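PDB 3OKZ: putative uncharacterized protein gbs0355 from Streptococcus agalactiae, which is of uncharacterized function but carries in this fragment the domain of the LytR/CpsA/Psr family, whose members probably attach glycopolymers to the bacterial cell wall. Local coordinates for residues E16-S21 and N51-K56. Residues are numbered along the deposited sequence; the frame is centred on the assembly and turned at random.
Sequences ETKPFS and NPKTNK
Pro19 meets Asn51 and Pro52 where the chain enters strand 20-28 of the central mixed sheet, beside the G1-bulge hairpin turn that joins the antiparallel strands 41-51 and 56-62. The backbones come closest at Pro19 and Asn51, whose CA atoms lie 4.1 Å apart. Their side chains run side by side and point the same way. With Asn51 CG anti to the backbone N (chi1 -172°), the amide is laid along the proline ring, Pro19 CG lying 3.3 Å from Asn51 CG. Asparagine suits this place because its flat amide packs against the ring while ND2 donates to the backbone O of Glu277; OD1, whose exact place is less certain, appears to accept the N-H of Thr54, as in an Asx motif.

The two prolines cross nearly at right angles, with Pro19 CG 3.8 Å from Pro52 CD. The ring of Pro52, directed at the other segment, presents only hydrocarbon to Pro19 and Thr17. Its CB and CG lie toward Thr17, whose methyl CG2, anti to the backbone N, is 4.0 Å from Pro52 CB. No hydrogen bond joins the two segments here, but Phe20 and Ile50 are paired through their backbones.

At the solvent side, Lys18 and Lys53 extend long chains to one carboxylate: both ammonium groups form salt bridges to Asp279 OD2, whose shared negative charge probably lets them sit side by side, Lys18 NZ 4.3 Å from Lys53 NZ.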
loop_
_atom_site.group_PDB
_atom_site.type_symbol
_atom_site.label_atom_id
_atom_site.label_comp_id
_atom_site.label_asym_id
_atom_site.label_seq_id
_atom_site.Cartn_x
_atom_site.Cartn_y
_atom_site.Cartn_z
ATOM N N GLU A 16 -19.425 -11.306 7.976
ATOM C CA GLU A 16 -20.714 -11.146 7.325
ATOM C C GLU A 16 -20.570 -11.143 5.811
ATOM O O GLU A 16 -21.477 -10.728 5.100
ATOM C CB GLU A 16 -21.344 -9.839 7.792
ATOM C CG GLU A 16 -21.215 -9.656 9.292
ATOM C CD GLU A 16 -21.672 -8.303 9.767
ATOM O OE1 GLU A 16 -21.592 -8.058 10.988
ATOM O OE2 GLU A 16 -22.108 -7.487 8.930
ATOM N N THR A 17 -19.421 -11.606 5.331
ATOM C CA THR A 17 -19.130 -11.665 3.908
ATOM C C THR A 17 -19.528 -10.387 3.169
ATOM O O THR A 17 -20.079 -10.439 2.059
ATOM C CB THR A 17 -19.838 -12.858 3.244
ATOM O OG1 THR A 17 -19.815 -13.984 4.131
ATOM C CG2 THR A 17 -19.115 -13.244 1.955
ATOM N N LYS A 18 -19.234 -9.247 3.793
ATOM C CA LYS A 18 -19.531 -7.925 3.240
ATOM C C LYS A 18 -18.252 -7.341 2.621
ATOM O O LYS A 18 -17.151 -7.573 3.129
ATOM C CB LYS A 18 -20.034 -7.012 4.364
ATOM C CG LYS A 18 -20.462 -5.622 3.918
ATOM C CD LYS A 18 -21.698 -5.655 3.011
ATOM C CE LYS A 18 -21.964 -4.284 2.380
ATOM N NZ LYS A 18 -23.001 -4.319 1.306
ATOM N N PRO A 19 -18.379 -6.585 1.509
ATOM C CA PRO A 19 -17.221 -5.978 0.840
ATOM C C PRO A 19 -16.379 -5.211 1.853
ATOM O O PRO A 19 -16.919 -4.607 2.782
ATOM C CB PRO A 19 -17.863 -5.044 -0.175
ATOM C CG PRO A 19 -19.117 -5.744 -0.521
ATOM C CD PRO A 19 -19.622 -6.208 0.817
ATOM N N PHE A 20 -15.062 -5.215 1.693
ATOM C CA PHE A 20 -14.275 -4.494 2.668
ATOM C C PHE A 20 -13.017 -3.850 2.123
ATOM O O PHE A 20 -12.615 -4.102 0.988
ATOM C CB PHE A 20 -13.940 -5.418 3.827
ATOM C CG PHE A 20 -12.981 -6.516 3.469
ATOM C CD1 PHE A 20 -11.610 -6.351 3.665
ATOM C CD2 PHE A 20 -13.446 -7.723 2.944
ATOM C CE1 PHE A 20 -10.718 -7.377 3.348
ATOM C CE2 PHE A 20 -12.555 -8.756 2.625
ATOM C CZ PHE A 20 -11.194 -8.584 2.827
ATOM N N SER A 21 -12.422 -2.991 2.950
ATOM C CA SER A 21 -11.200 -2.283 2.601
ATOM C C SER A 21 -10.125 -2.615 3.601
ATOM O O SER A 21 -10.366 -2.658 4.807
ATOM C CB SER A 21 -11.416 -0.768 2.592
ATOM O OG SER A 21 -11.638 -0.242 3.894
ATOM N N ASN A 51 -14.836 -7.008 -2.997
ATOM C CA ASN A 51 -16.292 -7.094 -2.952
ATOM C C ASN A 51 -16.717 -8.491 -3.365
ATOM O O ASN A 51 -16.774 -8.809 -4.557
ATOM C CB ASN A 51 -16.916 -6.076 -3.894
ATOM C CG ASN A 51 -18.410 -5.989 -3.732
ATOM O OD1 ASN A 51 -19.108 -6.998 -3.781
ATOM N ND2 ASN A 51 -18.913 -4.779 -3.536
ATOM N N PRO A 52 -17.036 -9.345 -2.383
ATOM C CA PRO A 52 -17.453 -10.727 -2.639
ATOM C C PRO A 52 -18.669 -10.808 -3.553
ATOM O O PRO A 52 -18.837 -11.760 -4.320
ATOM C CB PRO A 52 -17.736 -11.253 -1.238
ATOM C CG PRO A 52 -18.252 -10.036 -0.532
ATOM C CD PRO A 52 -17.266 -8.982 -0.972
ATOM N N LYS A 53 -19.500 -9.778 -3.462
ATOM C CA LYS A 53 -20.727 -9.672 -4.236
ATOM C C LYS A 53 -20.439 -9.459 -5.725
ATOM O O LYS A 53 -20.647 -10.363 -6.535
ATOM C CB LYS A 53 -21.557 -8.514 -3.665
ATOM C CG LYS A 53 -23.030 -8.518 -3.997
ATOM C CD LYS A 53 -23.751 -7.420 -3.226
ATOM C CE LYS A 53 -23.194 -6.039 -3.555
ATOM N NZ LYS A 53 -23.907 -4.953 -2.829
ATOM N N THR A 54 -19.952 -8.268 -6.074
ATOM C CA THR A 54 -19.642 -7.923 -7.462
ATOM C C THR A 54 -18.487 -8.755 -7.991
ATOM O O THR A 54 -18.137 -8.665 -9.176
ATOM C CB THR A 54 -19.238 -6.462 -7.607
ATOM O OG1 THR A 54 -17.923 -6.277 -7.055
ATOM C CG2 THR A 54 -20.233 -5.569 -6.885
ATOM N N ASN A 55 -17.877 -9.533 -7.098
ATOM C CA ASN A 55 -16.766 -10.409 -7.456
ATOM C C ASN A 55 -15.611 -9.632 -8.104
ATOM O O ASN A 55 -15.206 -9.927 -9.229
ATOM C CB ASN A 55 -17.279 -11.482 -8.416
ATOM C CG ASN A 55 -16.425 -12.713 -8.413
ATOM O OD1 ASN A 55 -16.245 -13.348 -7.378
ATOM N ND2 ASN A 55 -15.894 -13.068 -9.576
ATOM N N LYS A 56 -15.077 -8.644 -7.393
ATOM C CA LYS A 56 -14.000 -7.838 -7.946
ATOM C C LYS A 56 -13.080 -7.260 -6.879
ATOM O O LYS A 56 -13.440 -7.173 -5.705
ATOM C CB LYS A 56 -14.598 -6.707 -8.788
ATOM C CG LYS A 56 -13.570 -5.805 -9.481
ATOM C CD LYS A 56 -14.249 -4.794 -10.423
ATOM C CE LYS A 56 -15.272 -3.917 -9.696
ATOM N NZ LYS A 56 -15.985 -2.958 -10.593
#